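Local coordinates for protein beta-2-microglobulin (Ctenopharyngodon idella, PDB 5H5Z) that pairs with the MHC class I heavy chain as its light subunit and probably stabilises that chain for presenting peptides to T cells, at residues Ser29-Pro34 and Trp61-Thr66; Ser4-Gln9 and Cys81-Met86; Lys20-Ile25 and Val69-Glu74; Leu40-Lys45 and Lys75-Ser80. The protein carries 1 engineered substitution. All coordinates share one frame; numbering follows the deposited sequence.

Contact 1 of 4, residues Ser29-Pro34 and Trp61-Thr66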
loop_
_atom_site.group_PDB
_atom_site.type_symbol
_atom_site.label_atom_id
_atom_site.label_comp_id
_atom_site.label_asym_id
_atom_site.label_seq_id
_atom_site.Cartn_x
_atom_site.Cartn_y
_atom_site.Cartn_z
ATOM N N SER B 29 8.027 3.472 0.503
ATOM C CA SER B 29 7.536 2.700 -0.636
ATOM C C SER B 29 8.608 2.452 -1.685
ATOM O O SER B 29 9.712 2.983 -1.585
ATOM C CB SER B 29 6.348 3.420 -1.276
ATOM O OG SER B 29 6.754 4.680 -1.797
ATOM N N ASN B 30 8.272 1.637 -2.685
ATOM C CA ASN B 30 9.138 1.404 -3.842
ATOM C C ASN B 30 10.499 0.791 -3.495
ATOM O O ASN B 30 11.501 1.089 -4.149
ATOM C CB ASN B 30 9.337 2.708 -4.642
ATOM C CG ASN B 30 8.048 3.234 -5.254
ATOM O OD1 ASN B 30 7.050 2.517 -5.365
ATOM N ND2 ASN B 30 8.069 4.499 -5.665
ATOM N N PHE B 31 10.544 -0.066 -2.477
ATOM C CA PHE B 31 11.830 -0.602 -2.026
ATOM C C PHE B 31 11.969 -2.121 -2.116
ATOM O O PHE B 31 10.994 -2.852 -1.989
ATOM C CB PHE B 31 12.197 -0.088 -0.623
ATOM C CG PHE B 31 11.344 -0.644 0.487
ATOM C CD1 PHE B 31 11.709 -1.818 1.146
ATOM C CD2 PHE B 31 10.196 0.026 0.902
ATOM C CE1 PHE B 31 10.932 -2.325 2.179
ATOM C CE2 PHE B 31 9.416 -0.475 1.933
ATOM C CZ PHE B 31 9.782 -1.655 2.570
ATOM N N HIS B 32 13.202 -2.565 -2.355
ATOM C CA HIS B 32 13.568 -3.986 -2.400
ATOM C C HIS B 32 15.065 -4.069 -2.106
ATOM O O HIS B 32 15.822 -3.245 -2.615
ATOM C CB HIS B 32 13.283 -4.577 -3.783
ATOM C CG HIS B 32 13.827 -5.962 -3.975
ATOM N ND1 HIS B 32 13.153 -7.090 -3.558
ATOM C CD2 HIS B 32 14.984 -6.400 -4.531
ATOM C CE1 HIS B 32 13.865 -8.161 -3.851
ATOM N NE2 HIS B 32 14.982 -7.771 -4.440
ATOM N N PRO B 33 15.508 -5.058 -1.293
ATOM C CA PRO B 33 14.745 -6.126 -0.624
ATOM C C PRO B 33 13.926 -5.629 0.586
ATOM O O PRO B 33 14.045 -4.460 0.962
ATOM C CB PRO B 33 15.836 -7.117 -0.203
ATOM C CG PRO B 33 17.046 -6.277 -0.006
ATOM C CD PRO B 33 16.959 -5.184 -1.034
ATOM N N PRO B 34 13.100 -6.512 1.185
ATOM C CA PRO B 34 12.100 -6.091 2.180
ATOM C C PRO B 34 12.617 -5.682 3.559
ATOM O O PRO B 34 11.956 -4.886 4.233
ATOM C CB PRO B 34 11.186 -7.314 2.303
ATOM C CG PRO B 34 12.035 -8.471 1.901
ATOM C CD PRO B 34 12.968 -7.944 0.850
ATOM N N TRP B 61 6.187 -5.455 -7.751
ATOM C CA TRP B 61 6.870 -6.245 -6.709
ATOM C C TRP B 61 7.547 -5.457 -5.585
ATOM O O TRP B 61 7.997 -6.049 -4.603
ATOM C CB TRP B 61 7.883 -7.224 -7.322
ATOM C CG TRP B 61 7.315 -8.092 -8.392
ATOM C CD1 TRP B 61 7.540 -8.003 -9.735
ATOM C CD2 TRP B 61 6.412 -9.179 -8.204
ATOM N NE1 TRP B 61 6.839 -8.986 -10.399
ATOM C CE2 TRP B 61 6.130 -9.716 -9.481
ATOM C CE3 TRP B 61 5.815 -9.757 -7.077
ATOM C CZ2 TRP B 61 5.284 -10.812 -9.663
ATOM C CZ3 TRP B 61 4.970 -10.843 -7.259
ATOM C CH2 TRP B 61 4.714 -11.356 -8.543
ATOM N N GLN B 62 7.635 -4.138 -5.724
ATOM C CA GLN B 62 8.315 -3.321 -4.721
ATOM C C GLN B 62 7.458 -3.191 -3.462
ATOM O O GLN B 62 6.228 -3.106 -3.537
ATOM C CB GLN B 62 8.683 -1.949 -5.295
ATOM C CG GLN B 62 9.588 -2.031 -6.521
ATOM C CD GLN B 62 9.971 -0.675 -7.095
ATOM O OE1 GLN B 62 10.998 -0.545 -7.760
ATOM N NE2 GLN B 62 9.144 0.334 -6.853
ATOM N N PHE B 63 8.126 -3.185 -2.312
ATOM C CA PHE B 63 7.465 -3.212 -1.009
ATOM C C PHE B 63 7.068 -1.818 -0.526
ATOM O O PHE B 63 7.661 -0.817 -0.925
ATOM C CB PHE B 63 8.392 -3.864 0.024
ATOM C CG PHE B 63 8.700 -5.302 -0.261
ATOM C CD1 PHE B 63 7.812 -6.295 0.126
ATOM C CD2 PHE B 63 9.880 -5.670 -0.911
ATOM C CE1 PHE B 63 8.089 -7.633 -0.128
ATOM C CE2 PHE B 63 10.161 -7.005 -1.173
ATOM C CZ PHE B 63 9.263 -7.988 -0.779
ATOM N N HIS B 64 6.059 -1.761 0.337
ATOM C CA HIS B 64 5.677 -0.510 0.982
ATOM C C HIS B 64 5.279 -0.765 2.430
ATOM O O HIS B 64 4.727 -1.824 2.760
ATOM C CB HIS B 64 4.568 0.217 0.208
ATOM C CG HIS B 64 3.270 -0.533 0.148
ATOM N ND1 HIS B 64 2.193 -0.222 0.949
ATOM C CD2 HIS B 64 2.879 -1.575 -0.622
ATOM C CE1 HIS B 64 1.193 -1.042 0.676
ATOM N NE2 HIS B 64 1.584 -1.873 -0.274
ATOM N N LEU B 65 5.606 0.192 3.291
ATOM C CA LEU B 65 5.227 0.148 4.696
ATOM C C LEU B 65 4.802 1.525 5.159
ATOM O O LEU B 65 5.278 2.539 4.649
ATOM C CB LEU B 65 6.398 -0.317 5.565
ATOM C CG LEU B 65 6.884 -1.759 5.439
ATOM C CD1 LEU B 65 8.252 -1.894 6.081
ATOM C CD2 LEU B 65 5.898 -2.746 6.065
ATOM N N THR B 66 3.904 1.554 6.133
ATOM C CA THR B 66 3.501 2.802 6.761
ATOM C C THR B 66 3.779 2.728 8.259
ATOM O O THR B 66 3.346 1.796 8.933
ATOM C CB THR B 66 2.013 3.113 6.499
ATOM O OG1 THR B 66 1.771 3.135 5.087
ATOM C CG2 THR B 66 1.627 4.465 7.088
#

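Contact 2 of 4, residues Ser4-Gln9 and Cys81-Met86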
loop_
_atom_site.group_PDB
_atom_site.type_symbol
_atom_site.label_atom_id
_atom_site.label_comp_id
_atom_site.label_asym_id
_atom_site.label_seq_id
_atom_site.Cartn_x
_atom_site.Cartn_y
_atom_site.Cartn_z
ATOM N N SER B 4 16.424 -1.564 -4.724
ATOM C CA SER B 4 15.564 -0.409 -4.955
ATOM C C SER B 4 15.470 0.347 -3.643
ATOM O O SER B 4 14.911 -0.161 -2.671
ATOM C CB SER B 4 14.169 -0.838 -5.420
ATOM O OG SER B 4 14.199 -1.337 -6.744
ATOM N N SER B 5 16.041 1.548 -3.610
ATOM C CA SER B 5 16.051 2.364 -2.398
ATOM C C SER B 5 14.694 3.020 -2.170
ATOM O O SER B 5 14.050 3.447 -3.124
ATOM C CB SER B 5 17.161 3.413 -2.467
ATOM O OG SER B 5 18.426 2.776 -2.456
ATOM N N PRO B 6 14.258 3.097 -0.900
ATOM C CA PRO B 6 12.900 3.552 -0.591
ATOM C C PRO B 6 12.602 5.008 -0.932
ATOM O O PRO B 6 13.465 5.888 -0.770
ATOM C CB PRO B 6 12.797 3.342 0.926
ATOM C CG PRO B 6 14.207 3.357 1.414
ATOM C CD PRO B 6 14.992 2.702 0.317
ATOM N N LYS B 7 11.388 5.242 -1.423
ATOM C CA LYS B 7 10.802 6.576 -1.413
ATOM C C LYS B 7 10.272 6.772 0.002
ATOM O O LYS B 7 9.658 5.862 0.571
ATOM C CB LYS B 7 9.670 6.699 -2.434
ATOM C CG LYS B 7 9.148 8.122 -2.612
ATOM C CD LYS B 7 7.795 8.161 -3.304
ATOM C CE LYS B 7 7.905 8.063 -4.817
ATOM N NZ LYS B 7 6.576 7.738 -5.412
ATOM N N ILE B 8 10.541 7.941 0.575
ATOM C CA ILE B 8 10.187 8.236 1.962
ATOM C C ILE B 8 9.399 9.531 2.021
ATOM O O ILE B 8 9.902 10.595 1.644
ATOM C CB ILE B 8 11.439 8.379 2.858
ATOM C CG1 ILE B 8 12.348 7.153 2.717
ATOM C CG2 ILE B 8 11.029 8.599 4.312
ATOM C CD1 ILE B 8 13.745 7.352 3.263
ATOM N N GLN B 9 8.165 9.436 2.495
ATOM C CA GLN B 9 7.280 10.588 2.557
ATOM C C GLN B 9 6.721 10.725 3.960
ATOM O O GLN B 9 6.144 9.776 4.512
ATOM C CB GLN B 9 6.166 10.477 1.514
ATOM C CG GLN B 9 6.682 10.522 0.081
ATOM C CD GLN B 9 5.603 10.270 -0.950
ATOM O OE1 GLN B 9 5.104 11.200 -1.586
ATOM N NE2 GLN B 9 5.237 9.012 -1.123
ATOM N N CYS B 81 11.408 11.104 10.238
ATOM C CA CYS B 81 11.339 9.671 10.022
ATOM C C CYS B 81 12.714 9.212 9.563
ATOM O O CYS B 81 13.254 9.735 8.579
ATOM C CB CYS B 81 10.268 9.341 8.977
ATOM S SG CYS B 81 10.116 7.593 8.545
ATOM N N ARG B 82 13.285 8.262 10.302
ATOM C CA ARG B 82 14.588 7.699 9.975
ATOM C C ARG B 82 14.434 6.298 9.411
ATOM O O ARG B 82 13.877 5.405 10.058
ATOM C CB ARG B 82 15.517 7.687 11.193
ATOM C CG ARG B 82 16.882 7.058 10.925
ATOM C CD ARG B 82 17.888 7.399 12.009
ATOM N NE ARG B 82 17.490 6.893 13.319
ATOM C CZ ARG B 82 17.737 7.509 14.474
ATOM N NH1 ARG B 82 18.375 8.676 14.498
ATOM N NH2 ARG B 82 17.333 6.962 15.613
ATOM N N VAL B 83 14.929 6.122 8.191
ATOM C CA VAL B 83 14.807 4.856 7.479
ATOM C C VAL B 83 16.187 4.260 7.198
ATOM O O VAL B 83 17.075 4.941 6.671
ATOM C CB VAL B 83 14.020 5.031 6.162
ATOM C CG1 VAL B 83 13.869 3.703 5.433
ATOM C CG2 VAL B 83 12.649 5.649 6.424
ATOM N N LYS B 84 16.359 2.992 7.569
ATOM C CA LYS B 84 17.599 2.263 7.325
ATOM C C LYS B 84 17.347 1.044 6.437
ATOM O O LYS B 84 16.740 0.057 6.868
ATOM C CB LYS B 84 18.267 1.863 8.647
ATOM C CG LYS B 84 18.641 3.051 9.522
ATOM C CD LYS B 84 19.254 2.627 10.845
ATOM C CE LYS B 84 19.478 3.838 11.738
ATOM N NZ LYS B 84 20.219 3.481 12.979
ATOM N N HIS B 85 17.810 1.139 5.193
ATOM C CA HIS B 85 17.648 0.082 4.196
ATOM C C HIS B 85 19.023 -0.303 3.672
ATOM O O HIS B 85 19.811 0.570 3.296
ATOM C CB HIS B 85 16.759 0.573 3.054
ATOM C CG HIS B 85 16.405 -0.482 2.053
ATOM N ND1 HIS B 85 16.739 -0.384 0.720
ATOM C CD2 HIS B 85 15.729 -1.648 2.185
ATOM C CE1 HIS B 85 16.291 -1.445 0.074
ATOM N NE2 HIS B 85 15.674 -2.228 0.941
ATOM N N MET B 86 19.304 -1.606 3.642
ATOM C CA MET B 86 20.651 -2.112 3.368
ATOM C C MET B 86 21.627 -1.427 4.330
ATOM O O MET B 86 21.489 -1.571 5.546
ATOM C CB MET B 86 21.047 -1.893 1.899
ATOM C CG MET B 86 20.060 -2.449 0.884
ATOM S SD MET B 86 19.929 -4.246 0.956
ATOM C CE MET B 86 21.493 -4.754 0.240
HETATM O O HOH W 1 18.520 1.563 0.086
#

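Contact 3 of 4, residues Lys20-Ile25 and Val69-Glu74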
loop_
_atom_site.group_PDB
_atom_site.type_symbol
_atom_site.label_atom_id
_atom_site.label_comp_id
_atom_site.label_asym_id
_atom_site.label_seq_id
_atom_site.Cartn_x
_atom_site.Cartn_y
_atom_site.Cartn_z
ATOM N N LYS B 20 -2.780 20.825 18.173
ATOM C CA LYS B 20 -3.899 19.976 17.780
ATOM C C LYS B 20 -3.468 18.518 17.677
ATOM O O LYS B 20 -2.449 18.210 17.055
ATOM C CB LYS B 20 -4.477 20.451 16.445
ATOM C CG LYS B 20 -5.780 19.781 16.042
ATOM C CD LYS B 20 -6.331 20.370 14.753
ATOM C CE LYS B 20 -7.669 19.744 14.395
ATOM N NZ LYS B 20 -8.383 20.519 13.340
ATOM N N GLU B 21 -4.248 17.627 18.291
ATOM C CA GLU B 21 -4.003 16.187 18.183
ATOM C C GLU B 21 -4.063 15.765 16.722
ATOM O O GLU B 21 -4.970 16.156 15.986
ATOM C CB GLU B 21 -5.005 15.374 19.016
ATOM C CG GLU B 21 -4.857 15.518 20.526
ATOM C CD GLU B 21 -3.618 14.846 21.103
ATOM O OE1 GLU B 21 -2.904 14.118 20.375
ATOM O OE2 GLU B 21 -3.359 15.053 22.309
ATOM N N ASN B 22 -3.080 14.972 16.314
ATOM C CA ASN B 22 -2.878 14.630 14.915
ATOM C C ASN B 22 -2.200 13.265 14.835
ATOM O O ASN B 22 -1.961 12.623 15.865
ATOM C CB ASN B 22 -1.997 15.706 14.260
ATOM C CG ASN B 22 -2.296 15.912 12.782
ATOM O OD1 ASN B 22 -2.665 14.981 12.063
ATOM N ND2 ASN B 22 -2.111 17.146 12.316
ATOM N N THR B 23 -1.903 12.820 13.618
ATOM C CA THR B 23 -1.171 11.580 13.409
ATOM C C THR B 23 0.001 11.848 12.470
ATOM O O THR B 23 -0.174 12.373 11.375
ATOM C CB THR B 23 -2.079 10.460 12.854
ATOM O OG1 THR B 23 -3.176 10.251 13.753
ATOM C CG2 THR B 23 -1.309 9.150 12.715
ATOM N N LEU B 24 1.197 11.500 12.932
ATOM C CA LEU B 24 2.398 11.607 12.131
ATOM C C LEU B 24 2.574 10.325 11.334
ATOM O O LEU B 24 2.566 9.232 11.900
ATOM C CB LEU B 24 3.601 11.845 13.039
ATOM C CG LEU B 24 4.979 11.962 12.388
ATOM C CD1 LEU B 24 5.106 13.200 11.505
ATOM C CD2 LEU B 24 6.041 11.946 13.478
ATOM N N ILE B 25 2.742 10.466 10.023
ATOM C CA ILE B 25 2.791 9.325 9.118
ATOM C C ILE B 25 4.063 9.339 8.283
ATOM O O ILE B 25 4.439 10.374 7.706
ATOM C CB ILE B 25 1.559 9.300 8.179
ATOM C CG1 ILE B 25 0.256 9.269 8.996
ATOM C CG2 ILE B 25 1.649 8.133 7.203
ATOM C CD1 ILE B 25 -0.992 9.609 8.206
ATOM N N VAL B 69 2.144 7.356 14.319
ATOM C CA VAL B 69 1.942 7.507 15.756
ATOM C C VAL B 69 1.173 8.799 16.018
ATOM O O VAL B 69 1.241 9.741 15.218
ATOM C CB VAL B 69 3.280 7.491 16.544
ATOM C CG1 VAL B 69 4.094 8.758 16.297
ATOM C CG2 VAL B 69 3.035 7.287 18.034
ATOM N N SER B 70 0.424 8.826 17.118
ATOM C CA SER B 70 -0.255 10.053 17.552
ATOM C C SER B 70 0.782 11.110 17.914
ATOM O O SER B 70 1.808 10.792 18.513
ATOM C CB SER B 70 -1.154 9.766 18.759
ATOM O OG SER B 70 -1.620 10.971 19.345
ATOM N N PHE B 71 0.517 12.360 17.538
ATOM C CA PHE B 71 1.382 13.473 17.932
ATOM C C PHE B 71 0.611 14.784 17.983
ATOM O O PHE B 71 -0.451 14.919 17.368
ATOM C CB PHE B 71 2.668 13.560 17.071
ATOM C CG PHE B 71 2.523 14.315 15.767
ATOM C CD1 PHE B 71 1.432 14.117 14.920
ATOM C CD2 PHE B 71 3.512 15.216 15.373
ATOM C CE1 PHE B 71 1.328 14.813 13.721
ATOM C CE2 PHE B 71 3.417 15.911 14.171
ATOM C CZ PHE B 71 2.321 15.712 13.346
ATOM N N LYS B 72 1.139 15.723 18.757
ATOM C CA LYS B 72 0.572 17.050 18.867
ATOM C C LYS B 72 1.706 18.042 18.605
ATOM O O LYS B 72 2.439 18.401 19.526
ATOM C CB LYS B 72 -0.047 17.246 20.255
ATOM C CG LYS B 72 -0.930 18.480 20.380
ATOM C CD LYS B 72 -1.837 18.416 21.601
ATOM C CE LYS B 72 -1.121 18.872 22.862
ATOM N NZ LYS B 72 -2.078 19.139 23.975
ATOM N N PRO B 73 1.868 18.467 17.334
ATOM C CA PRO B 73 3.003 19.333 16.994
ATOM C C PRO B 73 2.943 20.702 17.677
ATOM O O PRO B 73 1.885 21.334 17.724
ATOM C CB PRO B 73 2.900 19.479 15.472
ATOM C CG PRO B 73 1.466 19.211 15.156
ATOM C CD PRO B 73 1.025 18.181 16.154
ATOM N N GLU B 74 4.076 21.122 18.229
ATOM C CA GLU B 74 4.214 22.445 18.841
ATOM C C GLU B 74 5.403 23.162 18.206
ATOM O O GLU B 74 6.219 22.537 17.526
ATOM C CB GLU B 74 4.390 22.338 20.363
ATOM C CG GLU B 74 3.283 21.582 21.101
ATOM C CD GLU B 74 1.971 22.351 21.230
ATOM O OE1 GLU B 74 1.880 23.504 20.764
ATOM O OE2 GLU B 74 1.011 21.795 21.806
HETATM O O HOH W 2 -3.404 12.379 18.221
#

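Contact 4 of 4, residues Leu40-Lys45 and Lys75-Ser80. Engineered in segment 40-45: Lys45 (natural residue Glu).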
loop_
_atom_site.group_PDB
_atom_site.type_symbol
_atom_site.label_atom_id
_atom_site.label_comp_id
_atom_site.label_asym_id
_atom_site.label_seq_id
_atom_site.Cartn_x
_atom_site.Cartn_y
_atom_site.Cartn_z
ATOM N N LEU B 40 10.041 6.703 13.894
ATOM C CA LEU B 40 9.597 8.095 13.971
ATOM C C LEU B 40 10.303 8.770 15.142
ATOM O O LEU B 40 10.454 8.168 16.210
ATOM C CB LEU B 40 8.074 8.182 14.118
ATOM C CG LEU B 40 7.235 7.588 12.980
ATOM C CD1 LEU B 40 5.757 7.583 13.337
ATOM C CD2 LEU B 40 7.454 8.342 11.676
ATOM N N LEU B 41 10.737 10.013 14.943
ATOM C CA LEU B 41 11.519 10.722 15.952
ATOM C C LEU B 41 10.911 12.057 16.365
ATOM O O LEU B 41 10.383 12.798 15.530
ATOM C CB LEU B 41 12.951 10.965 15.456
ATOM C CG LEU B 41 13.698 9.853 14.711
ATOM C CD1 LEU B 41 15.041 10.373 14.222
ATOM C CD2 LEU B 41 13.881 8.599 15.558
ATOM N N LYS B 42 10.992 12.343 17.662
ATOM C CA LYS B 42 10.675 13.658 18.200
ATOM C C LYS B 42 11.959 14.240 18.760
ATOM O O LYS B 42 12.552 13.669 19.680
ATOM C CB LYS B 42 9.616 13.567 19.302
ATOM C CG LYS B 42 9.289 14.911 19.937
ATOM C CD LYS B 42 8.351 14.780 21.124
ATOM C CE LYS B 42 7.949 16.159 21.629
ATOM N NZ LYS B 42 7.118 16.093 22.861
ATOM N N ASN B 43 12.386 15.371 18.202
ATOM C CA ASN B 43 13.656 16.003 18.567
ATOM C C ASN B 43 14.833 15.015 18.584
ATOM O O ASN B 43 15.685 15.052 19.474
ATOM C CB ASN B 43 13.524 16.754 19.901
ATOM C CG ASN B 43 12.435 17.812 19.868
ATOM O OD1 ASN B 43 12.280 18.531 18.878
ATOM N ND2 ASN B 43 11.677 17.915 20.952
ATOM N N GLY B 44 14.855 14.124 17.594
ATOM C CA GLY B 44 15.933 13.151 17.442
ATOM C C GLY B 44 15.828 11.903 18.305
ATOM O O GLY B 44 16.707 11.045 18.253
ATOM N N LYS B 45 14.759 11.800 19.095
ATOM C CA LYS B 45 14.553 10.655 19.985
ATOM C C LYS B 45 13.418 9.770 19.466
ATOM O O LYS B 45 12.361 10.275 19.086
ATOM C CB LYS B 45 14.240 11.124 21.416
ATOM C CG LYS B 45 15.264 12.073 22.036
ATOM C CD LYS B 45 16.560 11.362 22.400
ATOM C CE LYS B 45 17.543 12.308 23.071
ATOM N NZ LYS B 45 18.842 11.638 23.362
ATOM N N LYS B 75 5.491 24.471 18.429
ATOM C CA LYS B 75 6.518 25.314 17.805
ATOM C C LYS B 75 7.964 24.845 17.971
ATOM O O LYS B 75 8.739 24.869 17.016
ATOM C CB LYS B 75 6.390 26.770 18.273
ATOM C CG LYS B 75 6.028 27.737 17.159
ATOM C CD LYS B 75 7.207 27.959 16.218
ATOM C CE LYS B 75 6.741 28.198 14.790
ATOM N NZ LYS B 75 7.779 28.865 13.950
ATOM N N SER B 76 8.319 24.423 19.179
ATOM C CA SER B 76 9.714 24.118 19.499
ATOM C C SER B 76 10.122 22.665 19.231
ATOM O O SER B 76 11.253 22.274 19.527
ATOM C CB SER B 76 10.023 24.504 20.951
ATOM O OG SER B 76 9.206 23.782 21.855
ATOM N N ASP B 77 9.214 21.876 18.657
ATOM C CA ASP B 77 9.465 20.446 18.443
ATOM C C ASP B 77 9.668 20.074 16.975
ATOM O O ASP B 77 8.929 20.531 16.101
ATOM C CB ASP B 77 8.331 19.608 19.042
ATOM C CG ASP B 77 8.235 19.747 20.549
ATOM O OD1 ASP B 77 9.290 19.714 21.222
ATOM O OD2 ASP B 77 7.101 19.889 21.062
ATOM N N GLU B 78 10.673 19.238 16.726
ATOM C CA GLU B 78 10.967 18.718 15.393
ATOM C C GLU B 78 10.612 17.238 15.293
ATOM O O GLU B 78 10.991 16.444 16.158
ATOM C CB GLU B 78 12.449 18.914 15.052
ATOM C CG GLU B 78 12.933 18.048 13.894
ATOM C CD GLU B 78 14.439 17.877 13.868
ATOM O OE1 GLU B 78 15.134 18.826 13.464
ATOM O OE2 GLU B 78 14.928 16.791 14.240
ATOM N N TYR B 79 9.901 16.879 14.227
ATOM C CA TYR B 79 9.564 15.484 13.945
ATOM C C TYR B 79 10.219 15.015 12.659
ATOM O O TYR B 79 10.389 15.794 11.715
ATOM C CB TYR B 79 8.047 15.289 13.903
ATOM C CG TYR B 79 7.409 15.567 15.245
ATOM C CD1 TYR B 79 6.978 16.852 15.579
ATOM C CD2 TYR B 79 7.265 14.554 16.194
ATOM C CE1 TYR B 79 6.415 17.115 16.815
ATOM C CE2 TYR B 79 6.700 14.810 17.432
ATOM C CZ TYR B 79 6.279 16.093 17.736
ATOM O OH TYR B 79 5.723 16.354 18.961
ATOM N N SER B 80 10.601 13.741 12.635
ATOM C CA SER B 80 11.286 13.166 11.486
ATOM C C SER B 80 11.081 11.659 11.399
ATOM O O SER B 80 10.611 11.019 12.351
ATOM C CB SER B 80 12.785 13.520 11.502
ATOM O OG SER B 80 13.433 13.011 12.653
HETATM O O HOH W 3 13.309 14.550 15.259
#

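Contact 1 of 4, residues Ser29-Pro34 and Trp61-Thr66
Ser29 sets its CB against CB of His64. At Asn30 the chain turns a corner. The side-chain amide of Gln62 crosses Asn30 obliquely, and its NE2 lies 3.2 Å from Asn30 CB. Asn30 and Phe31 both face Phe63, which makes a G1 beta bulge. It lies near the end of strand 22-31, in one of the two four-stranded sheets of the immunoglobulin C1-set sandwich. Phe63 N gives a hydrogen bond to Phe31 O at 2.9 Å, while the return bond from Phe31 N to Phe63 O is weak at 3.4 Å. The Phe31 ring has CG between the backbone N and the carbonyl carbon (chi1 70°), which brings one face over Phe63 CB in a CH-pi contact. Leu65 CD1 meets the edge of that ring at CZ. His32 brings ND1 to the edge of the Phe63 ring, 3.8 Å from CE2. Pro34 lays CB over a face of the Phe63 ring, 3.6 Å from its centroid. Cut back to an alanine, Phe63 would keep its CB at the Phe31 ring, but Pro34 would probably lose its aromatic partner and a gap would open beside Leu55. Gln93 packs on Phe63 and Thr91 on Pro34, both from the MHC class I antigen chain.

Contact 2 of 4, residues Ser4-Gln9 and Cys81-Met86
Ile8 and Val83 reach toward each other tip to tip in the tightly packed part of this contact. Ile8 CD1 lies 3.7 Å from Val83 CB, and its CG2 comes within 4.4 Å of Cys81 SG. Val83 places CG1 anti to its backbone N (chi1 -179°), on the side of Pro6, and its CG2 faces Ile8. Pro6 slides past Val83, with CG 4.0 Å from CG1, and its CD approaches His85 ND1 at 3.6 Å. No direct hydrogen bond joins the two segments. The other end is looser and wetter. There a water lies in the plane of the His85 ring, 2.7 Å from His85 ND1, and also hydrogen-bonds exposed Ser5 OG at 2.8 Å. Ser4 O sits 3.3 Å from His85 CE1. The other ring nitrogen, NE2, is hydrogen-bonded to Pro33 O, so both ring nitrogens have partners and the ring's rotation is probably fixed. Lys7 forms a salt bridge with Glu225 of the MHC class I antigen chain. The segments run nearly antiparallel but belong to different sheets. Their side chains meet face to face across the immunoglobulin beta sandwich, beside the Cys26-Cys81 disulfide that ties its two sheets together.

Contact 3 of 4, residues Lys20-Ile25 and Val69-Glu74
Strands 22-25 and 69-71 pair antiparallel, with hydrogen-bonded pairs Asn22-Phe71 and Leu24-Val69 on either side of the non-hydrogen-bonded pair Thr23-Ser70. The Asn22-Phe71 bonds are unequal. Asn22 N meets Phe71 O at 2.8 Å with a bent N-H...O angle of 132°. The bond from Phe71 N to Asn22 O is straighter, 172°, but the donor stands above the carbonyl plane. Phe71 carries the buried side. Its CG lies between the backbone N and the carbonyl carbon (chi1 85°), and the ring leans across to strand 22-25. Leu24 CB sits over the centre of one face, 3.7 Å from the centroid, in a CH-pi contact. Pro73 CD lies over the opposite face, so the ring is held between the two. Asn22 runs alongside the ring, with CB 3.5 Å from Phe71 CE1. Its amide turns back to its own strand, where OD1 accepts a hydrogen bond from Thr23 N at 2.8 Å and another from Tyr14 N. This probably fixes the amide's rotation. The side of Thr23 and Ser70 is more open. A water there donates to Glu21 OE1 and Asn22 O, each at 2.8 Å. The Glu21 carboxylate also nears Lys72, but OE2 and NZ are 4.6 Å apart, too far for a salt bridge. Strand 22-31 lies between strands 7-12 and 63-71 in its sheet. Val10 of the former packs on Leu24. The rings of Tyr79, on strand 79-85 of the other sheet, and of Trp94, in the loop after strand 88-93, make edge-to-face contacts with Phe71.

Contact 4 of 4, residues Leu40-Lys45 and Lys75-Ser80
Ser80 and Asn43 bury the most surface here, with Leu41 next, where strands 36-42 and 79-85 pair antiparallel in one sheet of the immunoglobulin sandwich. A type I' turn from Lys42 to Lys45 begins at the last residue of strand 36-42; Lys45 is an engineered residue. Leu41 and Ser80 form a hydrogen-bonded pair, with Leu41 N 2.8 Å from Ser80 O. Ser80 OG lies between its backbone N and carbonyl carbon (chi1 61°), 3.5 Å from Leu41 CD1. A water accepts from this hydroxyl and from Gly44 N, and donates to Glu78 O and OE2. Asn43 is gripped by three bonds. Its backbone N reaches Glu78 O at 2.7 Å, and OD1 takes Glu78 N at 2.8 Å in a nearly straight bond. On the reverse side of the pairing from Leu41 and Ser80, Lys42 lies alongside Tyr79, its CG 3.6 Å from ring atom CE2. A serine in place of Tyr79 would probably free the Lys42 chain to turn and cost Phe71 one of its two edge-to-face partners. The remaining Asn43 bond runs from ND2 to Asp77 OD1, 3.0 Å long, on the anti side of the carboxylate and 31° out of its plane.

Contacts 1 and 3 join the same two strands, 22-31 and 63-71, near opposite ends. Their centres are about 25 Å apart, on opposite sides of the chain's centre, yet Thr66 CG2 meets Ile25 CG2 at 3.7 Å. Contacts 1 and 2 lie about 9 Å apart between centres and are probably tied by hydrogen bonds, His32 O to Ser4 N and Pro33 O to His85 NE2, each 2.8 Å. Contacts 3 and 4, about 11 Å apart between centres, face each other across the sandwich, where Val69 CG1 touches Leu40 CD1 at 3.6 Å. Contacts 2 and 4 share strand 79-85. Contacts 1, 2 and 3 each have residues touching the MHC class I antigen chain; in contact 4 only Lys75 does.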